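PDB 3KN3: putative periplasmic protein from Wolinella succinogenes, which is a predicted periplasmic binding protein, probably a solute receptor of an ABC-type tungstate transporter, and can hold glutathione. Local coordinates for residues F107-I110 / E111-Q114. Residues are numbered along the deposited sequence; the frame is centred on the assembly and turned at random.
Sequences FKLI and EKEQ
Leu109 and Glu113 make an i, i+4 side-chain contact on one face of the last turns of helix 103-113. Three i to i+4 hydrogen bonds carry the backbone: Glu111 N to Phe107 O (2.9 Å), Lys112 N to Lys108 O (2.9 Å) and Glu113 N to Leu109 O (2.8 Å). The last two are nearly straight, with N-H...O angles of 172° and 175°, and Glu113 N alone approaches nearly along the C=O axis, the other donors being tilted from the carbonyl plane. Gln114 then leaves the helix with positive phi, and its N bonds back to Glu111 O (3.0 Å), one of the two backward bonds of the Schellman motif that ends the helix.

Among the side chains, Leu109 and Glu113 run alongside each other. With Leu109 CG trans to the backbone N (chi1 -173°), its CD1 methyl makes van der Waals contact with the Glu113 carboxylate, 3.6 Å from OE2, and with CG of the Glu113 stem.

The charged ends reach across to neighbouring parts of the fold: Glu113 OE1 forms a salt bridge with Lys97, Glu111 OE2 with Lys140, while Lys108 NZ bonds to Ala137 O. Leu109 and Ile110 rest on Phe98 of helix 93-98, and Phe107 packs against Val133, Trp134 and Ala137 of helix 125-138, thereby setting the last two turns of helix 103-113 against two neighbouring helices just ahead of strand 117-119.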
ATOM      1  N   PHE A 107      11.250   1.274  16.941  1.00 20.42           N
ATOM      2  CA  PHE A 107      10.198   0.552  17.642  1.00 28.74           C
ATOM      3  C   PHE A 107      10.665  -0.017  18.986  1.00 36.79           C
ATOM      4  O   PHE A 107       9.948   0.087  19.982  1.00 35.12           O
ATOM      5  CB  PHE A 107       9.571  -0.533  16.768  1.00 20.20           C
ATOM      6  CG  PHE A 107       8.545  -0.014  15.807  1.00 26.12           C
ATOM      7  CD1 PHE A 107       8.604   1.300  15.354  1.00 26.93           C
ATOM      8  CD2 PHE A 107       7.540  -0.842  15.326  1.00 23.77           C
ATOM      9  CE1 PHE A 107       7.680   1.778  14.463  1.00 27.08           C
ATOM     10  CE2 PHE A 107       6.613  -0.378  14.410  1.00 20.84           C
ATOM     11  CZ  PHE A 107       6.667   0.940  13.991  1.00 28.38           C
ATOM     12  N   LYS A 108      11.862  -0.600  19.015  1.00 36.55           N
ATOM     13  CA  LYS A 108      12.472  -1.032  20.276  1.00 33.48           C
ATOM     14  C   LYS A 108      12.538   0.118  21.268  1.00 30.56           C
ATOM     15  O   LYS A 108      12.274  -0.061  22.454  1.00 34.83           O
ATOM     16  CB  LYS A 108      13.881  -1.583  20.037  1.00 38.55           C
ATOM     17  CG  LYS A 108      13.943  -3.100  19.956  1.00 47.58           C
ATOM     18  CD  LYS A 108      14.889  -3.593  18.859  1.00 53.96           C
ATOM     19  CE  LYS A 108      14.779  -5.111  18.670  1.00 59.68           C
ATOM     20  NZ  LYS A 108      15.197  -5.562  17.302  1.00 64.12           N
ATOM     21  N   LEU A 109      12.902   1.298  20.771  1.00 25.58           N
ATOM     22  CA  LEU A 109      13.021   2.474  21.609  1.00 32.40           C
ATOM     23  C   LEU A 109      11.655   2.891  22.138  1.00 33.20           C
ATOM     24  O   LEU A 109      11.507   3.251  23.297  1.00 34.53           O
ATOM     25  CB  LEU A 109      13.643   3.630  20.822  1.00 32.16           C
ATOM     26  CG  LEU A 109      13.974   4.861  21.677  1.00 34.18           C
ATOM     27  CD1 LEU A 109      14.830   4.448  22.872  1.00 30.55           C
ATOM     28  CD2 LEU A 109      14.669   5.947  20.847  1.00 27.58           C
ATOM     29  N   ILE A 110      10.669   2.859  21.256  1.00 33.10           N
ATOM     30  CA  ILE A 110       9.294   3.158  21.595  1.00 32.20           C
ATOM     31  C   ILE A 110       8.829   2.257  22.732  1.00 32.09           C
ATOM     32  O   ILE A 110       8.245   2.723  23.707  1.00 22.82           O
ATOM     33  CB  ILE A 110       8.380   2.988  20.362  1.00 27.80           C
ATOM     34  CG1 ILE A 110       8.550   4.175  19.418  1.00 24.77           C
ATOM     35  CG2 ILE A 110       6.937   2.866  20.766  1.00 14.61           C
ATOM     36  CD1 ILE A 110       7.987   3.946  18.027  1.00 23.69           C
ATOM     37  N   GLU A 111       9.116   0.969  22.616  1.00 31.91           N
ATOM     38  CA  GLU A 111       8.770   0.043  23.677  1.00 36.85           C
ATOM     39  C   GLU A 111       9.508   0.362  24.974  1.00 38.42           C
ATOM     40  O   GLU A 111       8.894   0.510  26.033  1.00 35.85           O
ATOM     41  CB  GLU A 111       9.064  -1.386  23.251  1.00 38.20           C
ATOM     42  CG  GLU A 111       8.526  -2.398  24.222  1.00 41.17           C
ATOM     43  CD  GLU A 111       8.843  -3.804  23.809  1.00 48.48           C
ATOM     44  OE1 GLU A 111       9.979  -4.025  23.331  1.00 54.52           O
ATOM     45  OE2 GLU A 111       7.965  -4.685  23.960  1.00 49.69           O
ATOM     46  N   LYS A 112      10.829   0.461  24.880  1.00 36.08           N
ATOM     47  CA  LYS A 112      11.672   0.771  26.033  1.00 38.46           C
ATOM     48  C   LYS A 112      11.183   2.015  26.783  1.00 37.53           C
ATOM     49  O   LYS A 112      10.941   1.971  27.988  1.00 35.92           O
ATOM     50  CB  LYS A 112      13.143   0.918  25.603  1.00 43.89           C
ATOM     51  CG  LYS A 112      14.114   1.308  26.722  1.00 53.16           C
ATOM     52  CD  LYS A 112      15.547   0.846  26.419  1.00 61.98           C
ATOM     53  CE  LYS A 112      16.514   2.009  26.185  1.00 66.34           C
ATOM     54  NZ  LYS A 112      17.035   2.608  27.447  1.00 64.53           N
ATOM     55  N   GLU A 113      11.022   3.121  26.068  1.00 35.38           N
ATOM     56  CA  GLU A 113      10.588   4.355  26.711  1.00 35.28           C
ATOM     57  C   GLU A 113       9.076   4.409  26.899  1.00 31.39           C
ATOM     58  O   GLU A 113       8.555   5.336  27.513  1.00 33.89           O
ATOM     59  CB  GLU A 113      11.090   5.568  25.929  1.00 37.71           C
ATOM     60  CG  GLU A 113      12.603   5.636  25.855  1.00 39.42           C
ATOM     61  CD  GLU A 113      13.091   6.922  25.244  1.00 51.22           C
ATOM     62  OE1 GLU A 113      12.239   7.725  24.818  1.00 60.89           O
ATOM     63  OE2 GLU A 113      14.319   7.136  25.189  1.00 52.74           O
ATOM     64  N   GLN A 114       8.382   3.401  26.379  1.00 38.59           N
ATOM     65  CA  GLN A 114       6.913   3.341  26.424  1.00 37.28           C
ATOM     66  C   GLN A 114       6.251   4.602  25.876  1.00 29.67           C
ATOM     67  O   GLN A 114       5.460   5.225  26.569  1.00 29.81           O
ATOM     68  CB  GLN A 114       6.423   3.092  27.858  1.00 42.03           C
ATOM     69  CG  GLN A 114       6.819   1.742  28.438  1.00 45.76           C
ATOM     70  CD  GLN A 114       6.122   1.440  29.755  1.00 55.92           C
ATOM     71  OE1 GLN A 114       5.207   0.610  29.815  1.00 61.24           O
ATOM     72  NE2 GLN A 114       6.546   2.119  30.819  1.00 57.33           N
TER